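Local atomic coordinates of MstE (Scytonema sp. PCC 10023, PDB entry 6SBF), a protein that probably cyclises linear isoprenoid precursors by class II (protonation-initiated) terpene cyclase chemistry, assembling the polycyclic scaffold of merosterol-type compounds. Residues A[327-332]-A[341-346]; A[211-216]-A[310-315]. The protein carries 1 engineered substitution. All blocks are in the same frame, centred on the assembly; numbering follows the deposited sequence.

Interaction 1 (A[327-332]-A[341-346])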
loop_
_atom_site.group_PDB
_atom_site.type_symbol
_atom_site.label_atom_id
_atom_site.label_comp_id
_atom_site.label_asym_id
_atom_site.label_seq_id
_atom_site.Cartn_x
_atom_site.Cartn_y
_atom_site.Cartn_z
ATOM N N TRP A 327 -4.560 20.568 -2.616
ATOM C CA TRP A 327 -3.323 19.770 -2.678
ATOM C C TRP A 327 -2.369 20.399 -3.669
ATOM O O TRP A 327 -2.775 20.710 -4.808
ATOM C CB TRP A 327 -3.534 18.296 -3.055
ATOM C CG TRP A 327 -4.427 17.559 -2.119
ATOM C CD1 TRP A 327 -5.693 17.088 -2.320
ATOM C CD2 TRP A 327 -4.079 17.191 -0.787
ATOM N NE1 TRP A 327 -6.151 16.504 -1.171
ATOM C CE2 TRP A 327 -5.192 16.552 -0.222
ATOM C CE3 TRP A 327 -2.917 17.362 -0.008
ATOM C CZ2 TRP A 327 -5.227 16.131 1.088
ATOM C CZ3 TRP A 327 -2.977 16.988 1.300
ATOM C CH2 TRP A 327 -4.096 16.350 1.826
ATOM N N ARG A 328 -1.115 20.458 -3.257
ATOM C CA ARG A 328 0.001 20.797 -4.137
ATOM C C ARG A 328 1.093 19.729 -3.973
ATOM O O ARG A 328 1.172 19.144 -2.907
ATOM C CB ARG A 328 0.597 22.142 -3.735
ATOM C CG ARG A 328 -0.351 23.322 -3.941
ATOM C CD ARG A 328 0.329 24.633 -3.636
ATOM N NE ARG A 328 0.694 24.720 -2.226
ATOM C CZ ARG A 328 1.468 25.685 -1.752
ATOM N NH1 ARG A 328 1.796 25.728 -0.472
ATOM N NH2 ARG A 328 1.898 26.611 -2.584
ATOM N N TYR A 329 1.907 19.564 -4.983
ATOM C CA TYR A 329 3.021 18.599 -4.965
ATOM C C TYR A 329 4.202 19.309 -4.308
ATOM O O TYR A 329 4.606 20.364 -4.792
ATOM C CB TYR A 329 3.294 18.049 -6.369
ATOM C CG TYR A 329 2.125 17.195 -6.799
ATOM C CD1 TYR A 329 1.008 17.769 -7.378
ATOM C CD2 TYR A 329 2.127 15.832 -6.529
ATOM C CE1 TYR A 329 -0.092 16.991 -7.697
ATOM C CE2 TYR A 329 1.035 15.042 -6.830
ATOM C CZ TYR A 329 -0.066 15.637 -7.409
ATOM O OH TYR A 329 -1.186 14.909 -7.707
ATOM N N TYR A 330 4.672 18.824 -3.175
ATOM C CA TYR A 330 5.697 19.477 -2.319
ATOM C C TYR A 330 6.904 19.883 -3.166
ATOM O O TYR A 330 7.382 21.032 -3.071
ATOM C CB TYR A 330 6.153 18.562 -1.183
ATOM C CG TYR A 330 7.119 19.241 -0.248
ATOM C CD1 TYR A 330 6.644 20.044 0.770
ATOM C CD2 TYR A 330 8.482 19.004 -0.321
ATOM C CE1 TYR A 330 7.490 20.675 1.664
ATOM C CE2 TYR A 330 9.349 19.623 0.563
ATOM C CZ TYR A 330 8.851 20.454 1.556
ATOM O OH TYR A 330 9.723 21.016 2.428
ATOM N N ASP A 331 7.344 18.996 -4.051
ATOM C CA ASP A 331 8.580 19.251 -4.818
ATOM C C ASP A 331 8.369 20.349 -5.866
ATOM O O ASP A 331 9.340 20.896 -6.356
ATOM C CB ASP A 331 9.072 17.977 -5.474
ATOM C CG ASP A 331 9.768 17.087 -4.458
ATOM O OD1 ASP A 331 10.484 17.633 -3.580
ATOM O OD2 ASP A 331 9.540 15.873 -4.517
ATOM N N GLU A 332 7.150 20.750 -6.147
ATOM C CA GLU A 332 6.819 21.775 -7.166
ATOM C C GLU A 332 6.591 23.157 -6.547
ATOM O O GLU A 332 6.361 24.110 -7.322
ATOM C CB GLU A 332 5.550 21.344 -7.892
ATOM C CG GLU A 332 5.747 20.073 -8.663
ATOM C CD GLU A 332 4.569 19.563 -9.433
ATOM O OE1 GLU A 332 4.721 18.477 -9.958
ATOM O OE2 GLU A 332 3.501 20.242 -9.475
ATOM N N GLY A 341 -0.982 19.983 3.598
ATOM C CA GLY A 341 -1.653 20.305 2.347
ATOM C C GLY A 341 -0.833 19.991 1.138
ATOM O O GLY A 341 -1.247 20.371 0.039
ATOM N N SER A 342 0.234 19.221 1.298
ATOM C CA SER A 342 1.087 18.829 0.155
ATOM C C SER A 342 1.155 17.310 -0.017
ATOM O O SER A 342 0.714 16.577 0.887
ATOM C CB SER A 342 2.455 19.427 0.298
ATOM O OG SER A 342 3.265 18.590 1.107
ATOM N N ILE A 343 1.641 16.953 -1.185
ATOM C CA ILE A 343 1.799 15.567 -1.610
ATOM C C ILE A 343 3.279 15.330 -1.847
ATOM O O ILE A 343 3.931 16.090 -2.579
ATOM C CB ILE A 343 0.947 15.306 -2.855
ATOM C CG1 ILE A 343 -0.521 15.532 -2.584
ATOM C CG2 ILE A 343 1.190 13.926 -3.418
ATOM C CD1 ILE A 343 -1.406 15.424 -3.826
ATOM N N ILE A 344 3.762 14.220 -1.314
ATOM C CA ILE A 344 5.113 13.700 -1.618
ATOM C C ILE A 344 5.023 12.389 -2.389
ATOM O O ILE A 344 3.964 11.793 -2.473
ATOM C CB ILE A 344 5.930 13.622 -0.320
ATOM C CG1 ILE A 344 5.427 12.556 0.645
ATOM C CG2 ILE A 344 6.031 15.001 0.327
ATOM C CD1 ILE A 344 6.464 12.228 1.660
ATOM N N PHE A 345 6.153 11.965 -2.909
ATOM C CA PHE A 345 6.193 10.696 -3.658
ATOM C C PHE A 345 7.455 9.910 -3.293
ATOM O O PHE A 345 8.330 10.363 -2.555
ATOM C CB PHE A 345 6.068 10.945 -5.169
ATOM C CG PHE A 345 7.222 11.682 -5.781
ATOM C CD1 PHE A 345 8.263 11.058 -6.388
ATOM C CD2 PHE A 345 7.158 13.077 -5.882
ATOM C CE1 PHE A 345 9.304 11.748 -6.967
ATOM C CE2 PHE A 345 8.205 13.775 -6.466
ATOM C CZ PHE A 345 9.250 13.096 -7.031
ATOM N N ASP A 346 7.477 8.715 -3.833
ATOM C CA ASP A 346 8.568 7.750 -3.607
ATOM C C ASP A 346 9.718 8.054 -4.552
ATOM O O ASP A 346 9.796 7.524 -5.659
ATOM C CB ASP A 346 8.045 6.343 -3.791
ATOM C CG ASP A 346 7.362 6.062 -5.137
ATOM O OD1 ASP A 346 6.574 6.895 -5.650
ATOM O OD2 ASP A 346 7.588 4.931 -5.656
HETATM O O HOH W 1 8.197 14.296 -2.839
HETATM O O HOH W 2 6.380 16.185 -4.096
#
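R328 and S342, and after them Y329 and I343, pair as neighbours on parallel strands, linked by backbone hydrogen bonds from R328 N to G341 O (3.3 Å), from I343 N to R328 O (2.8 Å) and from Y330 N to I343 O (2.9 Å). I343 lies at the centre of the side-chain packing. Its CD1 sits over one face of the Y329 ring, 4.2 Å from the centroid, a CH-pi contact, while its CG2 reaches CE2 at the ring's margin. The two side chains run side by side and point the same way; because I343 CG1 stands anti to its carbonyl carbon (chi1 -61°), the CD1 methyl also comes against W327 CB, at 3.7 Å. W327 crosses I343 at about a right angle, and its CE3 approaches G341 O obliquely. Y330 CB makes a separate apolar contact with I344 CG2. Two waters extend the contact. One molecule accepts from D331 N and donates to I343 O, so that carbonyl receives two hydrogens; another donates to D331 OD2 and accepts from F345 N at 3.1 Å. OD2 also lies 3.2 Å from F345 CE2, with carboxylate and ring planes 81° apart. The Y329 ring meets Y310 edge-to-face and K259 through a cation-pi contact. Replacing the Y329 ring by an alanine here is likely to strip the aromatic face from I343 CD1, end the touch of I343 CG2 on CE2 and take from K259 its cation-pi partner. The whole is a short parallel strand pair at one margin of a small mixed three-stranded sheet in this alpha6-alpha6 barrel terpene cyclase.

Interaction 2 (A[211-216]-A[310-315])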
loop_
_atom_site.group_PDB
_atom_site.type_symbol
_atom_site.label_atom_id
_atom_site.label_comp_id
_atom_site.label_asym_id
_atom_site.label_seq_id
_atom_site.Cartn_x
_atom_site.Cartn_y
_atom_site.Cartn_z
ATOM N N TRP A 211 -4.484 8.798 3.640
ATOM C CA TRP A 211 -3.115 9.267 3.297
ATOM C C TRP A 211 -2.796 9.204 1.808
ATOM O O TRP A 211 -1.744 9.651 1.397
ATOM C CB TRP A 211 -2.110 8.418 4.052
ATOM C CG TRP A 211 -2.193 8.490 5.537
ATOM C CD1 TRP A 211 -2.683 7.526 6.372
ATOM C CD2 TRP A 211 -1.773 9.572 6.382
ATOM N NE1 TRP A 211 -2.615 7.930 7.674
ATOM C CE2 TRP A 211 -2.061 9.203 7.705
ATOM C CE3 TRP A 211 -1.232 10.846 6.163
ATOM C CZ2 TRP A 211 -1.797 10.024 8.787
ATOM C CZ3 TRP A 211 -0.970 11.654 7.241
ATOM C CH2 TRP A 211 -1.250 11.271 8.546
ATOM N N TRP A 212 -3.618 8.590 1.000
ATOM C CA TRP A 212 -3.317 8.347 -0.411
ATOM C C TRP A 212 -4.255 9.090 -1.312
ATOM O O TRP A 212 -5.473 9.096 -1.080
ATOM C CB TRP A 212 -3.424 6.846 -0.721
ATOM C CG TRP A 212 -2.472 6.018 0.088
ATOM C CD1 TRP A 212 -2.754 5.457 1.284
ATOM C CD2 TRP A 212 -1.045 5.889 -0.098
ATOM N NE1 TRP A 212 -1.655 4.898 1.824
ATOM C CE2 TRP A 212 -0.584 5.156 0.991
ATOM C CE3 TRP A 212 -0.155 6.309 -1.075
ATOM C CZ2 TRP A 212 0.753 4.799 1.111
ATOM C CZ3 TRP A 212 1.177 6.027 -0.928
ATOM C CH2 TRP A 212 1.613 5.218 0.127
ATOM N N SER A 213 -3.708 9.585 -2.402
ATOM C CA SER A 213 -4.501 10.242 -3.451
ATOM C C SER A 213 -5.312 9.198 -4.218
ATOM O O SER A 213 -6.418 9.489 -4.701
ATOM C CB SER A 213 -3.518 10.944 -4.415
ATOM O OG SER A 213 -2.775 12.005 -3.850
ATOM N N ASP A 214 -4.716 8.014 -4.435
ATOM C CA ASP A 214 -5.278 7.065 -5.416
ATOM C C ASP A 214 -6.208 6.090 -4.695
ATOM O O ASP A 214 -5.727 5.161 -3.947
ATOM C CB ASP A 214 -4.152 6.339 -6.127
ATOM C CG ASP A 214 -3.289 7.276 -6.951
ATOM O OD1 ASP A 214 -3.863 7.995 -7.793
ATOM O OD2 ASP A 214 -2.058 7.302 -6.770
ATOM N N HIS A 215 -7.516 6.164 -4.932
ATOM C CA HIS A 215 -8.524 5.346 -4.254
ATOM C C HIS A 215 -8.376 3.858 -4.608
ATOM O O HIS A 215 -8.931 3.031 -3.868
ATOM C CB HIS A 215 -9.929 5.783 -4.663
ATOM C CG HIS A 215 -10.255 7.205 -4.403
ATOM N ND1 HIS A 215 -9.751 7.891 -3.309
ATOM C CD2 HIS A 215 -11.090 8.050 -5.077
ATOM C CE1 HIS A 215 -10.241 9.141 -3.346
ATOM N NE2 HIS A 215 -11.037 9.256 -4.424
ATOM N N GLU A 216 -7.670 3.531 -5.679
ATOM C CA GLU A 216 -7.442 2.110 -6.051
ATOM C C GLU A 216 -6.728 1.352 -4.925
ATOM O O GLU A 216 -6.995 0.185 -4.780
ATOM C CB GLU A 216 -6.671 2.057 -7.364
ATOM C CG GLU A 216 -7.397 2.689 -8.561
ATOM C CD GLU A 216 -7.449 4.195 -8.600
ATOM O OE1 GLU A 216 -8.310 4.735 -9.375
ATOM O OE2 GLU A 216 -6.615 4.847 -7.907
ATOM N N TYR A 310 1.716 8.513 -4.525
ATOM C CA TYR A 310 1.457 9.861 -3.994
ATOM C C TYR A 310 0.850 9.796 -2.623
ATOM O O TYR A 310 -0.310 9.334 -2.474
ATOM C CB TYR A 310 0.661 10.724 -4.961
ATOM C CG TYR A 310 1.400 11.072 -6.224
ATOM C CD1 TYR A 310 2.584 11.777 -6.195
ATOM C CD2 TYR A 310 0.956 10.698 -7.465
ATOM C CE1 TYR A 310 3.278 12.074 -7.360
ATOM C CE2 TYR A 310 1.616 10.990 -8.635
ATOM C CZ TYR A 310 2.797 11.701 -8.601
ATOM O OH TYR A 310 3.445 11.959 -9.762
ATOM N N LEU A 311 1.620 10.244 -1.640
ATOM C CA LEU A 311 1.308 10.248 -0.207
ATOM C C LEU A 311 0.954 11.701 0.157
ATOM O O LEU A 311 1.806 12.621 -0.019
ATOM C CB LEU A 311 2.519 9.757 0.569
ATOM C CG LEU A 311 2.383 9.669 2.074
ATOM C CD1 LEU A 311 1.420 8.577 2.444
ATOM C CD2 LEU A 311 3.763 9.420 2.678
ATOM N N ARG A 312 -0.207 11.903 0.694
ATOM C CA ARG A 312 -0.623 13.243 1.058
ATOM C C ARG A 312 -0.503 13.454 2.540
ATOM O O ARG A 312 -0.626 12.510 3.341
ATOM C CB ARG A 312 -1.898 13.501 0.339
ATOM C CG ARG A 312 -3.010 12.823 1.001
ATOM C CD ARG A 312 -4.099 12.933 -0.094
ATOM N NE ARG A 312 -5.223 12.234 0.392
ATOM C CZ ARG A 312 -6.471 12.002 -0.180
ATOM N NH1 ARG A 312 -7.312 11.330 0.562
ATOM N NH2 ARG A 312 -6.862 12.390 -1.368
ATOM N N ILE A 313 -0.213 14.706 2.893
ATOM C CA ILE A 313 -0.091 15.109 4.290
ATOM C C ILE A 313 -1.235 16.075 4.551
ATOM O O ILE A 313 -1.120 17.287 4.358
ATOM C CB ILE A 313 1.260 15.740 4.568
ATOM C CG1 ILE A 313 2.409 14.838 4.083
ATOM C CG2 ILE A 313 1.285 16.051 6.057
ATOM C CD1 ILE A 313 2.388 13.366 4.599
ATOM N N PRO A 314 -2.407 15.587 5.041
ATOM C CA PRO A 314 -3.471 16.508 5.393
ATOM C C PRO A 314 -3.050 17.325 6.601
ATOM O O PRO A 314 -2.192 16.916 7.367
ATOM C CB PRO A 314 -4.638 15.603 5.784
ATOM C CG PRO A 314 -4.274 14.241 5.160
ATOM C CD PRO A 314 -2.773 14.203 5.343
ATOM N N TYR A 315 -3.704 18.467 6.775
ATOM C CA TYR A 315 -3.578 19.167 8.066
ATOM C C TYR A 315 -4.007 18.215 9.177
ATOM O O TYR A 315 -4.909 17.377 8.992
ATOM C CB TYR A 315 -4.421 20.441 8.068
ATOM C CG TYR A 315 -3.827 21.571 7.279
ATOM C CD1 TYR A 315 -4.087 21.723 5.936
ATOM C CD2 TYR A 315 -2.958 22.465 7.874
ATOM C CE1 TYR A 315 -3.522 22.743 5.189
ATOM C CE2 TYR A 315 -2.384 23.491 7.144
ATOM C CZ TYR A 315 -2.684 23.647 5.796
ATOM O OH TYR A 315 -2.127 24.671 5.073
HETATM O O HOH W 3 -4.901 13.885 -3.167
HETATM O O HOH W 4 -1.834 7.522 -4.058
#
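Two hydrogens reach Y310 O: water 4 donates to it at 2.8 Å, and S213 N adds a weak, long but nearly straight bond. The same water accepts from D214 N and donates to D214 OD2, tying the turn ahead of helix 215-229 to the strand's start. Two residues on, R312 N gives W211 O a firm bond of 2.8 Å, the donor N lying 31° out of the carbonyl plane, and W212 and L311 form a single bridge between these two bonds. Side chains then close round the backbone. L311 CD1 lies over the six-membered ring of W212, 4.0 Å from its centroid and only 10° off the normal, and also touches W211 CB; CG standing anti to the backbone N (chi1 -179°) brings the methyl there. The guanidinium of R312 lies with one face over W212 O, 3.2 Å from CZ, a stacking of carbonyl on cation rather than a hydrogen bond. Its N-H groups turn elsewhere: NE to Y210 O, NH1 to N322 OD1 and NH2 to water 3, which lies at the group's edge and also bonds S213 OG. These partners would hold the group flat and fix its rotation. W211 presents its edge to R312 O, which has no hydrogen-bond partner in the model, and its CZ3 meets P314 CD at 3.7 Å, while NE1 is held by T149. Here a loop leading into helix 215-229 is joined by a single beta bridge to the edge strand 311-313 of a small sheet, within the alpha6-alpha6 barrel fold.

Overall arrangement
Interactions 1 and 2 lie about 10 Å apart, centre to centre, on the same side of the chain's centre, and share one mixed sheet whose order is 311-313, 342-344, 328-329. Strand 342-344 is central: it runs parallel to 328-329 in interaction 1 and antiparallel to 311-313, the strand used by interaction 2. Probable hydrogen bonds, G341 N to I313 O and I344 N to L311 O, both 2.8 Å, join the two contacts directly. Ninety-three residues, 55 of them helical, separate the segments of interaction 2, which closes before interaction 1 opens with its short connection. The sheet thus links the more exposed strand pair to the buried loop before helix 215-229 in a cyclase about half helical.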